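PDB 3EB7: insecticidal Delta-Endotoxin Cry8Ea1 from Bacillus Thuringiensis, which is toxic to the soil-dwelling larvae of Holotrichia parallela, probably by inserting into gut-cell membranes and forming pores. Local coordinates for residues Gln47-Met52 against Tyr66-Ala71; Gln61-Tyr66 against Glu129-Ser134. One frame throughout, in Å; residues are numbered along the deposited sequence.

Interaction 1: Gln47-Met52 against Tyr66-Ala71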
loop_
_atom_site.group_PDB
_atom_site.type_symbol
_atom_site.label_atom_id
_atom_site.label_comp_id
_atom_site.label_asym_id
_atom_site.label_seq_id
_atom_site.Cartn_x
_atom_site.Cartn_y
_atom_site.Cartn_z
ATOM N N GLN A 47 20.711 7.559 7.129
ATOM C CA GLN A 47 19.641 6.761 6.510
ATOM C C GLN A 47 18.759 7.654 5.608
ATOM O O GLN A 47 18.207 7.195 4.633
ATOM C CB GLN A 47 18.865 5.960 7.573
ATOM C CG GLN A 47 17.943 4.860 7.046
ATOM C CD GLN A 47 18.673 3.728 6.321
ATOM O OE1 GLN A 47 18.117 3.119 5.415
ATOM N NE2 GLN A 47 19.936 3.486 6.677
ATOM N N TRP A 48 18.695 8.951 5.896
ATOM C CA TRP A 48 17.953 9.895 5.054
ATOM C C TRP A 48 18.584 10.171 3.666
ATOM O O TRP A 48 17.871 10.475 2.695
ATOM C CB TRP A 48 17.717 11.210 5.809
ATOM C CG TRP A 48 17.008 10.998 7.140
ATOM C CD1 TRP A 48 17.583 10.761 8.341
ATOM C CD2 TRP A 48 15.597 10.973 7.356
ATOM N NE1 TRP A 48 16.618 10.612 9.318
ATOM C CE2 TRP A 48 15.388 10.743 8.738
ATOM C CE3 TRP A 48 14.487 11.159 6.522
ATOM C CZ2 TRP A 48 14.108 10.677 9.302
ATOM C CZ3 TRP A 48 13.233 11.099 7.071
ATOM C CH2 TRP A 48 13.043 10.847 8.449
ATOM N N GLU A 49 19.915 10.081 3.590
ATOM C CA GLU A 49 20.633 10.209 2.314
ATOM C C GLU A 49 20.216 9.072 1.389
ATOM O O GLU A 49 20.047 9.287 0.223
ATOM C CB GLU A 49 22.163 10.230 2.530
ATOM C CG GLU A 49 23.004 9.866 1.303
ATOM C CD GLU A 49 22.994 10.940 0.188
ATOM O OE1 GLU A 49 22.320 11.979 0.327
ATOM O OE2 GLU A 49 23.685 10.737 -0.854
ATOM N N ILE A 50 20.022 7.867 1.927
ATOM C CA ILE A 50 19.445 6.753 1.160
ATOM C C ILE A 50 18.058 7.030 0.510
ATOM O O ILE A 50 17.821 6.614 -0.633
ATOM C CB ILE A 50 19.467 5.464 2.032
ATOM C CG1 ILE A 50 20.930 5.112 2.352
ATOM C CG2 ILE A 50 18.728 4.268 1.345
ATOM C CD1 ILE A 50 21.098 4.076 3.453
ATOM N N PHE A 51 17.165 7.709 1.221
ATOM C CA PHE A 51 15.877 8.174 0.681
ATOM C C PHE A 51 16.040 9.152 -0.493
ATOM O O PHE A 51 15.266 9.121 -1.469
ATOM C CB PHE A 51 14.992 8.809 1.792
ATOM C CG PHE A 51 14.406 7.804 2.762
ATOM C CD1 PHE A 51 14.681 7.880 4.118
ATOM C CD2 PHE A 51 13.550 6.787 2.311
ATOM C CE1 PHE A 51 14.137 6.942 5.030
ATOM C CE2 PHE A 51 12.982 5.851 3.207
ATOM C CZ PHE A 51 13.292 5.926 4.558
ATOM N N MET A 52 17.052 10.010 -0.403
ATOM C CA MET A 52 17.325 10.963 -1.467
ATOM C C MET A 52 17.888 10.252 -2.692
ATOM O O MET A 52 17.430 10.469 -3.827
ATOM C CB MET A 52 18.303 12.033 -0.995
ATOM C CG MET A 52 17.784 12.894 0.107
ATOM S SD MET A 52 18.991 14.227 0.466
ATOM C CE MET A 52 18.245 14.931 1.952
ATOM N N TYR A 66 23.625 22.299 -1.982
ATOM C CA TYR A 66 23.227 23.134 -0.897
ATOM C C TYR A 66 22.007 22.539 -0.225
ATOM O O TYR A 66 21.985 22.436 1.006
ATOM C CB TYR A 66 22.902 24.533 -1.404
ATOM C CG TYR A 66 22.657 25.513 -0.284
ATOM C CD1 TYR A 66 23.657 26.418 0.112
ATOM C CD2 TYR A 66 21.414 25.560 0.373
ATOM C CE1 TYR A 66 23.442 27.351 1.160
ATOM C CE2 TYR A 66 21.186 26.485 1.416
ATOM C CZ TYR A 66 22.210 27.368 1.802
ATOM O OH TYR A 66 21.978 28.269 2.827
ATOM N N ALA A 67 20.990 22.190 -1.034
ATOM C CA ALA A 67 19.736 21.594 -0.527
ATOM C C ALA A 67 19.975 20.220 0.140
ATOM O O ALA A 67 19.388 19.929 1.174
ATOM C CB ALA A 67 18.682 21.482 -1.638
ATOM N N ARG A 68 20.846 19.396 -0.443
ATOM C CA ARG A 68 21.173 18.114 0.170
ATOM C C ARG A 68 21.873 18.293 1.528
ATOM O O ARG A 68 21.456 17.676 2.549
ATOM C CB ARG A 68 22.035 17.252 -0.750
ATOM C CG ARG A 68 22.460 15.920 -0.111
ATOM C CD ARG A 68 23.443 15.102 -0.984
ATOM N NE ARG A 68 23.237 15.316 -2.412
ATOM C CZ ARG A 68 22.451 14.569 -3.199
ATOM N NH1 ARG A 68 21.795 13.497 -2.726
ATOM N NH2 ARG A 68 22.361 14.893 -4.485
ATOM N N ALA A 69 22.932 19.112 1.531
ATOM C CA ALA A 69 23.758 19.352 2.737
ATOM C C ALA A 69 22.926 19.818 3.924
ATOM O O ALA A 69 23.094 19.299 5.038
ATOM C CB ALA A 69 24.862 20.361 2.465
ATOM N N LYS A 70 22.036 20.783 3.680
ATOM C CA LYS A 70 21.180 21.338 4.728
ATOM C C LYS A 70 20.168 20.341 5.300
ATOM O O LYS A 70 20.090 20.174 6.513
ATOM C CB LYS A 70 20.471 22.572 4.209
ATOM C CG LYS A 70 19.893 23.449 5.264
ATOM C CD LYS A 70 19.416 24.762 4.592
ATOM C CE LYS A 70 18.352 25.468 5.447
ATOM N NZ LYS A 70 17.970 26.824 4.923
ATOM N N ALA A 71 19.395 19.685 4.443
ATOM C CA ALA A 71 18.443 18.651 4.879
ATOM C C ALA A 71 19.164 17.554 5.705
ATOM O O ALA A 71 18.718 17.185 6.764
ATOM C CB ALA A 71 17.737 18.049 3.673
#
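Both Glu-49 and Arg-68 place CG anti to the backbone N, and each chain then bends to bring its charged end to the other. Glu-49 turns at chi2. Arg-68 runs extended to CD and turns at chi3 (-31°), short of a staggered position. This swings NH1 to within 3.4 Å of Glu-49 OE1. The pair is a salt bridge with a weak hydrogen bond. The N-H...O angle of 163° is nearly straight, so length is what makes it weak. OE1 lies at the edge of the guanidinium, in its plane, but the carboxylate is turned 75° from that plane. Of the two carboxylate oxygens only OE1 is bonded to Arg-68; Glu-49 OE2 stays 3.8 Å from Arg-68 NH1. Glu-49 OE1 also rests 3.6 Å from Arg-68 CD. The stronger partner of Arg-68 is Glu-56, which forms a salt bridge with NH2. Glu-53 brings a second carboxylate close to Glu-49, and the arginine charge may offset their repulsion.

The two segments belong to helices 47-59 and 65-93 of the helical bundle that forms the N-terminal domain of three-domain Cry toxins. They run roughly antiparallel, with local axes 11.0 Å apart. Such spacing leaves the gap to be bridged by side chains.

On the buried side, Met-52 does the bridging. It points toward helix 65-93 and stays extended beyond CG. The Met-52 and Arg-68 side chains pass alongside each other, running in opposite senses, with SD of Met-52 3.9 Å from CG of Arg-68. Beyond the sulfur, the Met-52 CE methyl reaches CB of Ala-71 at 3.6 Å. Ala-71 faces the methionine with a single methyl. Leu-72, the next residue of helix 65-93, touches both Glu-49 and Met-52.

Interaction 2: Gln61-Tyr66 against Glu129-Ser134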
loop_
_atom_site.group_PDB
_atom_site.type_symbol
_atom_site.label_atom_id
_atom_site.label_comp_id
_atom_site.label_asym_id
_atom_site.label_seq_id
_atom_site.Cartn_x
_atom_site.Cartn_y
_atom_site.Cartn_z
ATOM N N GLN A 61 17.252 12.838 -11.622
ATOM C CA GLN A 61 17.574 14.225 -11.301
ATOM C C GLN A 61 18.482 14.241 -10.067
ATOM O O GLN A 61 18.491 13.305 -9.269
ATOM C CB GLN A 61 16.330 15.082 -11.044
ATOM C CG GLN A 61 15.270 15.050 -12.143
ATOM C CD GLN A 61 15.587 15.895 -13.381
ATOM O OE1 GLN A 61 14.901 15.781 -14.405
ATOM N NE2 GLN A 61 16.606 16.754 -13.290
ATOM N N LYS A 62 19.250 15.314 -9.931
ATOM C CA LYS A 62 20.241 15.450 -8.873
ATOM C C LYS A 62 19.747 16.570 -7.982
ATOM O O LYS A 62 19.351 17.610 -8.493
ATOM C CB LYS A 62 21.595 15.837 -9.512
ATOM C CG LYS A 62 22.837 15.314 -8.813
ATOM C CD LYS A 62 23.968 16.368 -8.879
ATOM C CE LYS A 62 24.929 16.202 -7.682
ATOM N NZ LYS A 62 25.366 17.511 -7.069
ATOM N N ILE A 63 19.736 16.359 -6.666
ATOM C CA ILE A 63 19.380 17.421 -5.720
ATOM C C ILE A 63 20.606 18.323 -5.649
ATOM O O ILE A 63 21.720 17.814 -5.626
ATOM C CB ILE A 63 18.977 16.885 -4.291
ATOM C CG1 ILE A 63 17.697 16.012 -4.390
ATOM C CG2 ILE A 63 18.715 18.048 -3.314
ATOM C CD1 ILE A 63 17.508 15.010 -3.230
ATOM N N ALA A 64 20.405 19.644 -5.670
ATOM C CA ALA A 64 21.504 20.595 -5.532
ATOM C C ALA A 64 22.197 20.355 -4.189
ATOM O O ALA A 64 21.529 20.009 -3.187
ATOM C CB ALA A 64 20.997 22.018 -5.631
ATOM N N GLU A 65 23.526 20.499 -4.199
ATOM C CA GLU A 65 24.406 20.266 -3.040
ATOM C C GLU A 65 23.983 21.036 -1.784
ATOM O O GLU A 65 23.989 20.499 -0.663
ATOM C CB GLU A 65 25.861 20.631 -3.382
ATOM C CG GLU A 65 26.829 20.527 -2.168
ATOM C CD GLU A 65 26.993 19.089 -1.623
ATOM O OE1 GLU A 65 27.448 18.930 -0.470
ATOM O OE2 GLU A 65 26.674 18.117 -2.341
ATOM N N TYR A 66 23.625 22.299 -1.982
ATOM C CA TYR A 66 23.227 23.134 -0.897
ATOM C C TYR A 66 22.007 22.539 -0.225
ATOM O O TYR A 66 21.985 22.436 1.006
ATOM C CB TYR A 66 22.902 24.533 -1.404
ATOM C CG TYR A 66 22.657 25.513 -0.284
ATOM C CD1 TYR A 66 23.657 26.418 0.112
ATOM C CD2 TYR A 66 21.414 25.560 0.373
ATOM C CE1 TYR A 66 23.442 27.351 1.160
ATOM C CE2 TYR A 66 21.186 26.485 1.416
ATOM C CZ TYR A 66 22.210 27.368 1.802
ATOM O OH TYR A 66 21.978 28.269 2.827
ATOM N N GLU A 129 10.951 19.037 -5.081
ATOM C CA GLU A 129 9.894 18.450 -4.291
ATOM C C GLU A 129 9.799 16.940 -4.498
ATOM O O GLU A 129 9.519 16.217 -3.564
ATOM C CB GLU A 129 8.566 19.108 -4.651
ATOM C CG GLU A 129 8.528 20.603 -4.417
ATOM C CD GLU A 129 8.864 21.424 -5.659
ATOM O OE1 GLU A 129 9.478 20.915 -6.644
ATOM O OE2 GLU A 129 8.493 22.615 -5.637
ATOM N N VAL A 130 10.003 16.487 -5.733
ATOM C CA VAL A 130 9.995 15.056 -6.067
ATOM C C VAL A 130 11.241 14.289 -5.534
ATOM O O VAL A 130 11.106 13.365 -4.714
ATOM C CB VAL A 130 9.828 14.822 -7.588
ATOM C CG1 VAL A 130 9.882 13.305 -7.924
ATOM C CG2 VAL A 130 8.521 15.493 -8.123
ATOM N N PRO A 131 12.458 14.679 -5.960
ATOM C CA PRO A 131 13.569 13.884 -5.414
ATOM C C PRO A 131 13.609 13.847 -3.862
ATOM O O PRO A 131 14.162 12.906 -3.291
ATOM C CB PRO A 131 14.824 14.563 -5.995
ATOM C CG PRO A 131 14.356 15.938 -6.396
ATOM C CD PRO A 131 12.931 15.764 -6.832
ATOM N N LEU A 132 13.003 14.843 -3.212
ATOM C CA LEU A 132 12.944 14.898 -1.737
ATOM C C LEU A 132 11.662 14.322 -1.127
ATOM O O LEU A 132 11.466 14.422 0.072
ATOM C CB LEU A 132 13.126 16.339 -1.233
ATOM C CG LEU A 132 14.476 17.045 -1.421
ATOM C CD1 LEU A 132 14.235 18.578 -1.307
ATOM C CD2 LEU A 132 15.570 16.580 -0.411
ATOM N N LEU A 133 10.808 13.718 -1.947
ATOM C CA LEU A 133 9.473 13.240 -1.511
ATOM C C LEU A 133 9.510 12.113 -0.488
ATOM O O LEU A 133 8.765 12.160 0.497
ATOM C CB LEU A 133 8.663 12.762 -2.699
ATOM C CG LEU A 133 7.186 13.129 -2.866
ATOM C CD1 LEU A 133 6.429 11.939 -3.430
ATOM C CD2 LEU A 133 6.508 13.730 -1.640
ATOM N N SER A 134 10.351 11.091 -0.701
ATOM C CA SER A 134 10.441 10.032 0.333
ATOM C C SER A 134 11.014 10.534 1.697
ATOM O O SER A 134 10.494 10.162 2.744
ATOM C CB SER A 134 11.045 8.701 -0.171
ATOM O OG SER A 134 12.391 8.822 -0.587
#
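A 2.8 Å bond from Leu-133 N to Val-130 O closes the type I beta turn that presents Pro-131 and Leu-132 to Ile-63. The turn leads straight into helix 133-153, with Leu-132 at the N-cap position. Across the contact, the loop carrying Ile-63 leads into helix 65-93, where Ala-64 is the N-cap residue.

Ile-63 points at the turn and touches it with its longer branch. CG1 lies anti to the carbonyl carbon (chi1 -63°), which sends this branch against the proline ring. Ile-63 CG1 sits 3.6 Å from Pro-131 CB and 3.9 Å from Pro-131 CG. Its terminal CD1 goes on to meet Leu-132 CD2 at 3.8 Å. Leu-132 sets off past Ile-63 rather than at it, and it is the CD2 methyl that closes the distance. Ile-59, from helix 47-59, also touches Pro-131.

The backbone of Ile-63 has polar partners beside the contact: its N donates to Glu-56 OE1, and its O takes a weak bond from Arg-68 NH2. No hydrogen bond or salt bridge joins the two segments. All three touching residues are buried, so the contact rests on van der Waals packing and the exclusion of water.

Interactions 1 and 2 lie side by side in the N-terminal helical domain, with centres about 8 Å apart. Their segments alternate along the chain: 47-52, 61-66, 66-71, then 129-134. Segments 61-66 and 66-71 overlap at Tyr-66, which touches neither partner segment, and both use helix 65-93. The two contacts also touch directly. Met-52 CB is 3.8 Å from Ile-63 CD1, and Met-52 CE is 3.9 Å from Leu-132 CD2. The apolar part of interaction 1 therefore runs on into interaction 2. Together they join helix 47-59 and the start of helix 65-93 to the entry of helix 133-153, the central helix of the bundle in this toxin family.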